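Local coordinates for protein oxidoreductase (Azotobacter vinelandii, PDB 7D5M) that binds NAD+ and, as a homologue of inositol dehydrogenase, probably catalyses NAD-dependent oxidation of a sugar-like or polyol substrate, at residues 88-93 with 99-104. Sequence-based numbering, arbitrary orientation.
With NAD (nicotinamide-adenine-dinucleotide), chain B.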
loop_
_atom_site.group_PDB
_atom_site.type_symbol
_atom_site.label_atom_id
_atom_site.label_comp_id
_atom_site.label_asym_id
_atom_site.label_seq_id
_atom_site.Cartn_x
_atom_site.Cartn_y
_atom_site.Cartn_z
ATOM N N VAL A 88 -38.423 8.248 14.823
ATOM C CA VAL A 88 -37.561 9.406 15.167
ATOM C C VAL A 88 -36.117 8.914 15.276
ATOM O O VAL A 88 -35.888 7.853 15.882
ATOM C CB VAL A 88 -38.058 10.117 16.442
ATOM C CG1 VAL A 88 -38.095 9.194 17.648
ATOM C CG2 VAL A 88 -37.249 11.369 16.731
ATOM N N SER A 89 -35.188 9.661 14.683
ATOM C CA SER A 89 -33.741 9.457 14.879
ATOM C C SER A 89 -33.223 10.431 15.938
ATOM O O SER A 89 -33.492 11.650 15.830
ATOM C CB SER A 89 -33.005 9.576 13.581
ATOM O OG SER A 89 -33.327 8.458 12.780
ATOM N N VAL A 90 -32.465 9.905 16.901
ATOM C CA VAL A 90 -31.939 10.683 18.057
ATOM C C VAL A 90 -30.442 10.928 17.821
ATOM O O VAL A 90 -29.654 9.973 17.884
ATOM C CB VAL A 90 -32.215 9.947 19.380
ATOM C CG1 VAL A 90 -31.670 10.718 20.571
ATOM C CG2 VAL A 90 -33.691 9.633 19.561
ATOM N N ALA A 91 -30.075 12.167 17.517
ATOM C CA ALA A 91 -28.687 12.554 17.176
ATOM C C ALA A 91 -28.258 13.704 18.081
ATOM O O ALA A 91 -27.499 14.571 17.627
ATOM C CB ALA A 91 -28.598 12.923 15.721
ATOM N N THR A 92 -28.733 13.697 19.324
ATOM C CA THR A 92 -28.355 14.685 20.358
ATOM C C THR A 92 -27.066 14.209 21.009
ATOM O O THR A 92 -26.590 13.113 20.743
ATOM C CB THR A 92 -29.482 14.861 21.378
ATOM O OG1 THR A 92 -29.785 13.560 21.885
ATOM C CG2 THR A 92 -30.717 15.506 20.786
ATOM N N PRO A 93 -26.430 15.028 21.862
ATOM C CA PRO A 93 -25.329 14.525 22.687
ATOM C C PRO A 93 -25.779 13.376 23.605
ATOM O O PRO A 93 -26.952 13.258 23.911
ATOM C CB PRO A 93 -24.874 15.762 23.464
ATOM C CG PRO A 93 -25.334 16.930 22.609
ATOM C CD PRO A 93 -26.654 16.471 22.018
ATOM N N ALA A 99 -33.424 9.631 27.896
ATOM C CA ALA A 99 -34.703 10.346 28.133
ATOM C C ALA A 99 -35.480 10.456 26.814
ATOM O O ALA A 99 -36.697 10.211 26.808
ATOM C CB ALA A 99 -34.448 11.705 28.748
ATOM N N ILE A 100 -34.797 10.775 25.716
ATOM C CA ILE A 100 -35.480 11.000 24.411
ATOM C C ILE A 100 -35.969 9.653 23.871
ATOM O O ILE A 100 -37.132 9.603 23.424
ATOM C CB ILE A 100 -34.577 11.733 23.403
ATOM C CG1 ILE A 100 -34.175 13.117 23.920
ATOM C CG2 ILE A 100 -35.277 11.813 22.056
ATOM C CD1 ILE A 100 -33.072 13.761 23.131
ATOM N N THR A 101 -35.122 8.618 23.900
ATOM C CA THR A 101 -35.489 7.257 23.423
ATOM C C THR A 101 -36.664 6.737 24.264
ATOM O O THR A 101 -37.645 6.238 23.678
ATOM C CB THR A 101 -34.286 6.308 23.438
ATOM O OG1 THR A 101 -33.297 6.865 22.572
ATOM C CG2 THR A 101 -34.616 4.917 22.945
ATOM N N ARG A 102 -36.578 6.852 25.590
ATOM C CA ARG A 102 -37.649 6.373 26.498
ATOM C C ARG A 102 -38.975 7.038 26.117
ATOM O O ARG A 102 -39.979 6.311 25.946
ATOM C CB ARG A 102 -37.327 6.664 27.965
ATOM C CG ARG A 102 -38.373 6.082 28.903
ATOM C CD ARG A 102 -38.159 6.447 30.357
ATOM N NE ARG A 102 -39.136 5.710 31.148
ATOM C CZ ARG A 102 -38.945 5.271 32.386
ATOM N NH1 ARG A 102 -37.804 5.507 33.016
ATOM N NH2 ARG A 102 -39.914 4.602 32.993
ATOM N N ALA A 103 -38.988 8.364 26.003
ATOM C CA ALA A 103 -40.206 9.146 25.679
ATOM C C ALA A 103 -40.752 8.703 24.307
ATOM O O ALA A 103 -41.983 8.534 24.175
ATOM C CB ALA A 103 -39.901 10.617 25.703
ATOM N N ALA A 104 -39.883 8.501 23.312
ATOM C CA ALA A 104 -40.314 8.119 21.947
ATOM C C ALA A 104 -40.992 6.743 22.016
ATOM O O ALA A 104 -42.087 6.576 21.449
ATOM C CB ALA A 104 -39.150 8.127 20.977
HETATM P PA NAD B . -22.735 17.682 17.839
HETATM O O1A NAD B . -22.454 18.411 19.116
HETATM O O2A NAD B . -21.896 17.923 16.624
HETATM O O5B NAD B . -24.280 17.904 17.458
HETATM C C5B NAD B . -25.333 17.986 18.468
HETATM C C4B NAD B . -26.582 18.494 17.790
HETATM O O4B NAD B . -27.743 18.251 18.626
HETATM C C3B NAD B . -26.603 20.002 17.506
HETATM O O3B NAD B . -27.326 20.253 16.310
HETATM C C2B NAD B . -27.325 20.545 18.744
HETATM O O2B NAD B . -27.907 21.817 18.575
HETATM C C1B NAD B . -28.397 19.475 18.892
HETATM N N9A NAD B . -28.991 19.374 20.216
HETATM C C8A NAD B . -28.318 19.336 21.409
HETATM N N7A NAD B . -29.106 19.168 22.441
HETATM C C5A NAD B . -30.376 19.067 21.895
HETATM C C6A NAD B . -31.640 18.863 22.482
HETATM N N6A NAD B . -31.831 18.693 23.793
HETATM N N1A NAD B . -32.709 18.799 21.650
HETATM C C2A NAD B . -32.504 18.964 20.333
HETATM N N3A NAD B . -31.361 19.146 19.669
HETATM C C4A NAD B . -30.319 19.190 20.519
HETATM O O3 NAD B . -22.692 16.088 18.113
HETATM P PN NAD B . -22.383 14.877 17.079
HETATM O O1N NAD B . -20.896 14.694 16.947
HETATM O O2N NAD B . -23.194 15.089 15.836
HETATM O O5D NAD B . -22.938 13.610 17.887
HETATM C C5D NAD B . -24.313 13.496 18.262
HETATM C C4D NAD B . -24.526 12.057 18.644
HETATM O O4D NAD B . -24.143 11.217 17.526
HETATM C C3D NAD B . -23.671 11.586 19.827
HETATM O O3D NAD B . -24.402 10.646 20.594
HETATM C C2D NAD B . -22.459 10.941 19.144
HETATM O O2D NAD B . -21.826 9.953 19.942
HETATM C C1D NAD B . -23.132 10.302 17.928
HETATM N N1N NAD B . -22.224 10.065 16.765
HETATM C C2N NAD B . -22.190 8.815 16.186
HETATM C C3N NAD B . -21.317 8.542 15.131
HETATM C C7N NAD B . -21.454 7.198 14.448
HETATM O O7N NAD B . -22.466 6.521 14.660
HETATM N N7N NAD B . -20.482 6.825 13.620
HETATM C C4N NAD B . -20.388 9.517 14.753
HETATM C C5N NAD B . -20.424 10.771 15.361
HETATM C C6N NAD B . -21.440 11.058 16.246
#
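Val88 opens the contact by setting its CG1 3.7 Å from Ala104 CB, where strand 87-91 packs against helix 97-106 in a beta-alpha-beta unit of the NAD-binding Rossmann fold. Helix and strand segments run nearly antiparallel, at 170°, with axes 9.5 Å apart, and the single methyl of Ala104 is enough to fill its place, with Val111 and Phe75 also against it. Ser89 takes no part in the helix contact; its buried OG is satisfied by Trp14 NE1 and Tyr337 OH. Val90, beta-branched as suits a strand, spreads both methyls toward the helix: CG1, anti to the backbone N (chi1 179°), lies near Ile100 CG2, while CG2 meets that same methyl at 3.7 Å and brushes Thr101 OG1, a hydroxyl bonded to His97 O. Replacing Val90 by an alanine would take away both methyls, and Ile100 CG2 would probably be left facing a gap on the strand side. Beyond the strand, Thr92 serves two surfaces. Its OG1, hydrogen-bonded with Thr96 OG1, meets the tip of Ile100, whose extended chain brings CD1 within 3.5 Å. Thr92 CG2 rests 3.7 Å from C5A of the NAD adenine. Pro93, rigid and apolar, places CD 3.4 Å from adenine C8A.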